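Local coordinates for protein putative alpha-galactosidase (PDB 4NZJ) that probably removes terminal, non-reducing alpha-D-galactose residues from alpha-galactosides by hydrolysis, at residues A[263-266]-A[272-275]; A[304-309]-A[314-319]. All blocks are in the same frame, centred on the assembly; numbering follows the deposited sequence.

Interaction 1 of 2, residues A[263-266]-A[272-275]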
loop_
_atom_site.group_PDB
_atom_site.type_symbol
_atom_site.label_atom_id
_atom_site.label_comp_id
_atom_site.label_asym_id
_atom_site.label_seq_id
_atom_site.Cartn_x
_atom_site.Cartn_y
_atom_site.Cartn_z
ATOM N N LYS A 263 4.494 7.572 17.288
ATOM C CA LYS A 263 5.647 7.911 18.128
ATOM C C LYS A 263 6.529 6.725 18.526
ATOM O O LYS A 263 7.633 6.931 19.020
ATOM C CB LYS A 263 5.176 8.642 19.389
ATOM C CG LYS A 263 4.455 9.933 19.055
ATOM C CD LYS A 263 4.179 10.803 20.261
ATOM C CE LYS A 263 3.722 12.178 19.800
ATOM N NZ LYS A 263 3.184 13.005 20.912
ATOM N N TRP A 264 6.059 5.496 18.323
ATOM C CA TRP A 264 6.824 4.320 18.768
ATOM C C TRP A 264 6.819 3.081 17.861
ATOM O O TRP A 264 7.651 2.191 18.053
ATOM C CB TRP A 264 6.365 3.901 20.169
ATOM C CG TRP A 264 4.889 3.618 20.304
ATOM C CD1 TRP A 264 3.940 4.466 20.812
ATOM C CD2 TRP A 264 4.201 2.403 19.966
ATOM N NE1 TRP A 264 2.710 3.856 20.798
ATOM C CE2 TRP A 264 2.841 2.590 20.294
ATOM C CE3 TRP A 264 4.604 1.171 19.430
ATOM C CZ2 TRP A 264 1.876 1.599 20.083
ATOM C CZ3 TRP A 264 3.644 0.186 19.227
ATOM C CH2 TRP A 264 2.293 0.411 19.551
ATOM N N ALA A 265 5.898 2.981 16.911
ATOM C CA ALA A 265 5.743 1.727 16.161
ATOM C C ALA A 265 6.984 1.409 15.337
ATOM O O ALA A 265 7.432 0.265 15.303
ATOM C CB ALA A 265 4.501 1.757 15.280
ATOM N N LYS A 266 7.549 2.417 14.683
ATOM C CA LYS A 266 8.740 2.180 13.866
ATOM C C LYS A 266 9.903 1.728 14.744
ATOM O O LYS A 266 10.679 0.835 14.382
ATOM C CB LYS A 266 9.132 3.423 13.073
ATOM C CG LYS A 266 10.144 3.109 11.982
ATOM C CD LYS A 266 10.588 4.346 11.224
ATOM C CE LYS A 266 11.533 3.960 10.097
ATOM N NZ LYS A 266 11.999 5.149 9.337
ATOM N N LEU A 272 4.450 -0.174 9.249
ATOM C CA LEU A 272 3.261 0.648 9.096
ATOM C C LEU A 272 2.420 0.463 10.341
ATOM O O LEU A 272 2.527 -0.561 11.020
ATOM C CB LEU A 272 2.453 0.281 7.851
ATOM C CG LEU A 272 1.913 -1.149 7.677
ATOM C CD1 LEU A 272 0.761 -1.193 6.689
ATOM C CD2 LEU A 272 3.011 -2.106 7.227
ATOM N N TRP A 273 1.596 1.454 10.646
ATOM C CA TRP A 273 0.789 1.421 11.855
ATOM C C TRP A 273 -0.531 2.138 11.622
ATOM O O TRP A 273 -0.573 3.219 11.045
ATOM C CB TRP A 273 1.531 2.069 13.028
ATOM C CG TRP A 273 2.171 3.356 12.651
ATOM C CD1 TRP A 273 1.593 4.597 12.644
ATOM C CD2 TRP A 273 3.509 3.534 12.184
ATOM N NE1 TRP A 273 2.493 5.535 12.209
ATOM C CE2 TRP A 273 3.680 4.910 11.919
ATOM C CE3 TRP A 273 4.585 2.664 11.967
ATOM C CZ2 TRP A 273 4.887 5.436 11.454
ATOM C CZ3 TRP A 273 5.784 3.187 11.500
ATOM C CH2 TRP A 273 5.925 4.562 11.252
ATOM N N ARG A 274 -1.611 1.517 12.075
ATOM C CA ARG A 274 -2.923 2.122 11.970
ATOM C C ARG A 274 -2.987 3.388 12.831
ATOM O O ARG A 274 -2.559 3.391 13.988
ATOM C CB ARG A 274 -3.995 1.103 12.359
ATOM C CG ARG A 274 -4.206 0.022 11.298
ATOM C CD ARG A 274 -5.122 0.496 10.175
ATOM N NE ARG A 274 -6.398 0.843 10.775
ATOM C CZ ARG A 274 -7.337 -0.033 11.141
ATOM N NH1 ARG A 274 -7.220 -1.332 10.870
ATOM N NH2 ARG A 274 -8.417 0.409 11.761
ATOM N N VAL A 275 -3.507 4.466 12.255
ATOM C CA VAL A 275 -3.626 5.741 12.958
ATOM C C VAL A 275 -5.030 5.997 13.499
ATOM O O VAL A 275 -5.240 6.973 14.211
ATOM C CB VAL A 275 -3.199 6.947 12.081
ATOM C CG1 VAL A 275 -1.742 6.812 11.675
ATOM C CG2 VAL A 275 -4.096 7.111 10.862
#

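Interaction 2 of 2, residues A[304-309]-A[314-319]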
loop_
_atom_site.group_PDB
_atom_site.type_symbol
_atom_site.label_atom_id
_atom_site.label_comp_id
_atom_site.label_asym_id
_atom_site.label_seq_id
_atom_site.Cartn_x
_atom_site.Cartn_y
_atom_site.Cartn_z
ATOM N N ALA A 304 -3.923 14.032 8.857
ATOM C CA ALA A 304 -3.351 15.312 8.388
ATOM C C ALA A 304 -2.153 15.818 9.196
ATOM O O ALA A 304 -1.137 16.178 8.606
ATOM C CB ALA A 304 -4.418 16.397 8.306
ATOM N N PRO A 305 -2.258 15.852 10.540
ATOM C CA PRO A 305 -1.116 16.399 11.293
ATOM C C PRO A 305 0.035 15.418 11.568
ATOM O O PRO A 305 0.966 15.766 12.302
ATOM C CB PRO A 305 -1.758 16.849 12.611
ATOM C CG PRO A 305 -2.912 15.933 12.790
ATOM C CD PRO A 305 -3.435 15.647 11.406
ATOM N N LEU A 306 -0.005 14.228 10.975
ATOM C CA LEU A 306 0.969 13.177 11.290
ATOM C C LEU A 306 2.098 12.990 10.264
ATOM O O LEU A 306 2.866 12.035 10.374
ATOM C CB LEU A 306 0.237 11.847 11.482
ATOM C CG LEU A 306 -0.880 11.865 12.524
ATOM C CD1 LEU A 306 -1.513 10.486 12.613
ATOM C CD2 LEU A 306 -0.371 12.327 13.879
ATOM N N SER A 307 2.229 13.912 9.313
ATOM C CA SER A 307 3.193 13.755 8.225
ATOM C C SER A 307 4.635 13.555 8.705
ATOM O O SER A 307 5.383 12.781 8.116
ATOM C CB SER A 307 3.109 14.949 7.266
ATOM O OG SER A 307 3.321 16.169 7.946
ATOM N N GLU A 308 5.030 14.246 9.771
ATOM C CA GLU A 308 6.419 14.166 10.249
ATOM C C GLU A 308 6.852 12.765 10.690
ATOM O O GLU A 308 8.041 12.467 10.730
ATOM C CB GLU A 308 6.660 15.157 11.396
ATOM C CG GLU A 308 6.180 14.668 12.759
ATOM C CD GLU A 308 6.158 15.771 13.807
ATOM O OE1 GLU A 308 5.226 16.612 13.782
ATOM O OE2 GLU A 308 7.071 15.784 14.668
ATOM N N TYR A 309 5.890 11.909 11.026
ATOM C CA TYR A 309 6.195 10.582 11.543
ATOM C C TYR A 309 6.334 9.523 10.451
ATOM O O TYR A 309 6.708 8.384 10.740
ATOM C CB TYR A 309 5.110 10.166 12.533
ATOM C CG TYR A 309 4.936 11.162 13.651
ATOM C CD1 TYR A 309 5.863 11.243 14.684
ATOM C CD2 TYR A 309 3.853 12.038 13.670
ATOM C CE1 TYR A 309 5.711 12.165 15.711
ATOM C CE2 TYR A 309 3.693 12.960 14.693
ATOM C CZ TYR A 309 4.626 13.023 15.704
ATOM O OH TYR A 309 4.475 13.933 16.728
ATOM N N GLY A 314 8.371 3.219 7.284
ATOM C CA GLY A 314 7.533 3.563 8.424
ATOM C C GLY A 314 6.394 4.460 8.003
ATOM O O GLY A 314 6.546 5.669 7.996
ATOM N N TRP A 315 5.256 3.854 7.665
ATOM C CA TRP A 315 4.120 4.569 7.087
ATOM C C TRP A 315 2.932 4.686 8.037
ATOM O O TRP A 315 2.606 3.741 8.769
ATOM C CB TRP A 315 3.676 3.857 5.801
ATOM C CG TRP A 315 4.816 3.586 4.884
ATOM C CD1 TRP A 315 5.427 2.383 4.664
ATOM C CD2 TRP A 315 5.519 4.544 4.083
ATOM N NE1 TRP A 315 6.452 2.531 3.759
ATOM C CE2 TRP A 315 6.538 3.848 3.395
ATOM C CE3 TRP A 315 5.386 5.918 3.875
ATOM C CZ2 TRP A 315 7.412 4.485 2.511
ATOM C CZ3 TRP A 315 6.263 6.552 2.997
ATOM C CH2 TRP A 315 7.266 5.831 2.331
ATOM N N ASN A 316 2.282 5.850 8.020
ATOM C CA ASN A 316 0.987 6.000 8.669
ATOM C C ASN A 316 -0.051 5.260 7.834
ATOM O O ASN A 316 -0.153 5.485 6.627
ATOM C CB ASN A 316 0.579 7.468 8.773
ATOM C CG ASN A 316 1.413 8.252 9.774
ATOM O OD1 ASN A 316 1.588 7.838 10.923
ATOM N ND2 ASN A 316 1.902 9.416 9.351
ATOM N N ASP A 317 -0.833 4.402 8.481
ATOM C CA ASP A 317 -1.818 3.567 7.793
ATOM C C ASP A 317 -3.234 4.072 8.100
ATOM O O ASP A 317 -3.732 3.884 9.206
ATOM C CB ASP A 317 -1.622 2.117 8.240
ATOM C CG ASP A 317 -2.575 1.137 7.578
ATOM O OD1 ASP A 317 -3.393 1.525 6.708
ATOM O OD2 ASP A 317 -2.500 -0.058 7.953
ATOM N N PRO A 318 -3.892 4.719 7.121
ATOM C CA PRO A 318 -5.250 5.221 7.305
ATOM C C PRO A 318 -6.332 4.185 6.953
ATOM O O PRO A 318 -7.488 4.551 6.713
ATOM C CB PRO A 318 -5.302 6.407 6.340
ATOM C CG PRO A 318 -4.381 6.025 5.236
ATOM C CD PRO A 318 -3.376 5.046 5.779
ATOM N N ASP A 319 -5.944 2.915 6.934
ATOM C CA ASP A 319 -6.831 1.784 6.676
ATOM C C ASP A 319 -7.095 1.608 5.169
ATOM O O ASP A 319 -6.543 2.323 4.322
ATOM C CB ASP A 319 -8.128 1.856 7.518
ATOM C CG ASP A 319 -8.731 0.467 7.831
ATOM O OD1 ASP A 319 -8.219 -0.566 7.331
ATOM O OD2 ASP A 319 -9.743 0.408 8.570
HETATM O O HOH W 1 8.760 6.718 9.354
#

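Interaction 1 of 2, residues A[263-266]-A[272-275]
A chi1 of 45° tucks CG of Trp273 between the N and C branches of its own backbone, and chi2 of 86° then swings the six-membered half of the indole against Ala265 and Lys266. The contact belongs to the catalytic TIM barrel: Trp273 sits on strand 272-274, the sixth of the eight parallel strands, and Ala265 and Lys266 lie in the loop that leads from strand 250-254 to it. Ala265 approaches with its methyl, which points at the strand; its CB comes to 3.4 Å from CE3 of Trp273. One residue on, CB of Lys266 continues the line along the ring system, 3.7 Å from CZ3 of Trp273. Both carbons meet the indole obliquely; with no hydrogen bond between the segments, the contact is van der Waals packing. With CG anti to the backbone N (chi1 -166°), the extended chain of Lys266 runs on to Pro312, whose O its NZ bonds; the lysine thus adds methylene surface here while its charged end serves another loop. The indole NE1 is also engaged, bonding to Asn316 OD1 on strand 315-317. Trp262 touches the same tryptophan, and Val253 of strand 250-254 packs on it as well. At the root of the indole the methyl of Ala265 stays close too, with Ala265 CB 3.7 Å from Trp273 CB.

Interaction 2 of 2, residues A[304-309]-A[314-319]
Leu306 meets Asn316 twice, through its CB and through its carbonyl oxygen, just beyond helix 296-303, which precedes the seventh strand of the TIM barrel. CB of Leu306 lies 3.6 Å from ND2 of Asn316, a methylene resting alongside the amide nitrogen. Asn316 CG lies anti to its carbonyl carbon (chi1 -70°), and chi2 of -50° turns the same ND2 to donate to Leu306 O at 3.0 Å, with a bent N-H...O angle of 141°. The oxygen lies nearly in the amide plane of Asn316, whereas the donor stands well above the carbonyl plane of Leu306. From the other face of that plane, the backbone N of Tyr309 gives a second bond to Leu306 O, at 3.1 Å, closing the 3-10 turn over Ser307 and Glu308. CG of Glu308 lies over the centre of the Tyr309 ring, 3.5 Å above its plane, while Leu306 CA lies at the ring edge. Tyr309 ends the segment with a water-mediated link: one water donates to Tyr309 O at 3.0 Å and to Gly314 O at 2.8 Å, so both of its hydrogens are spent bridging two acceptors that could not bond each other. Farther along the strand segment, Asp317 OD1 accepts from Asp319 N in an Asx turn at the strand end. Besides OD1's bond to Trp273, ND2 of Asn316 also reaches Gln391 OE1. Bonded at both ends, this buried amide is fixed in its rotation: the indole N-H can only donate and the backbone O of Leu306 only accept, which settles oxygen and nitrogen, and Gln391 OE1 is consistent as a second acceptor.

From the N terminus, the chain leaves strand 250-254, passes through 263-266 and enters strand 272-274, where interaction 1 closes the last part of the connection, with five residues between its segments. It then runs through helices 287-290 and 296-303 to 304-309, and interaction 2 closes a second such loop on strand 315-317, with four residues between. The two closures come in series, neither nested nor crossing. They join because strands 272-274 and 315-317 are parallel neighbours in the barrel: Trp273 O and Asp317 N lie 2.8 Å apart, a probable backbone bond, and the indole of Trp273 packs on Gly314. Two successive incoming loops are thereby tied to adjacent barrel strands.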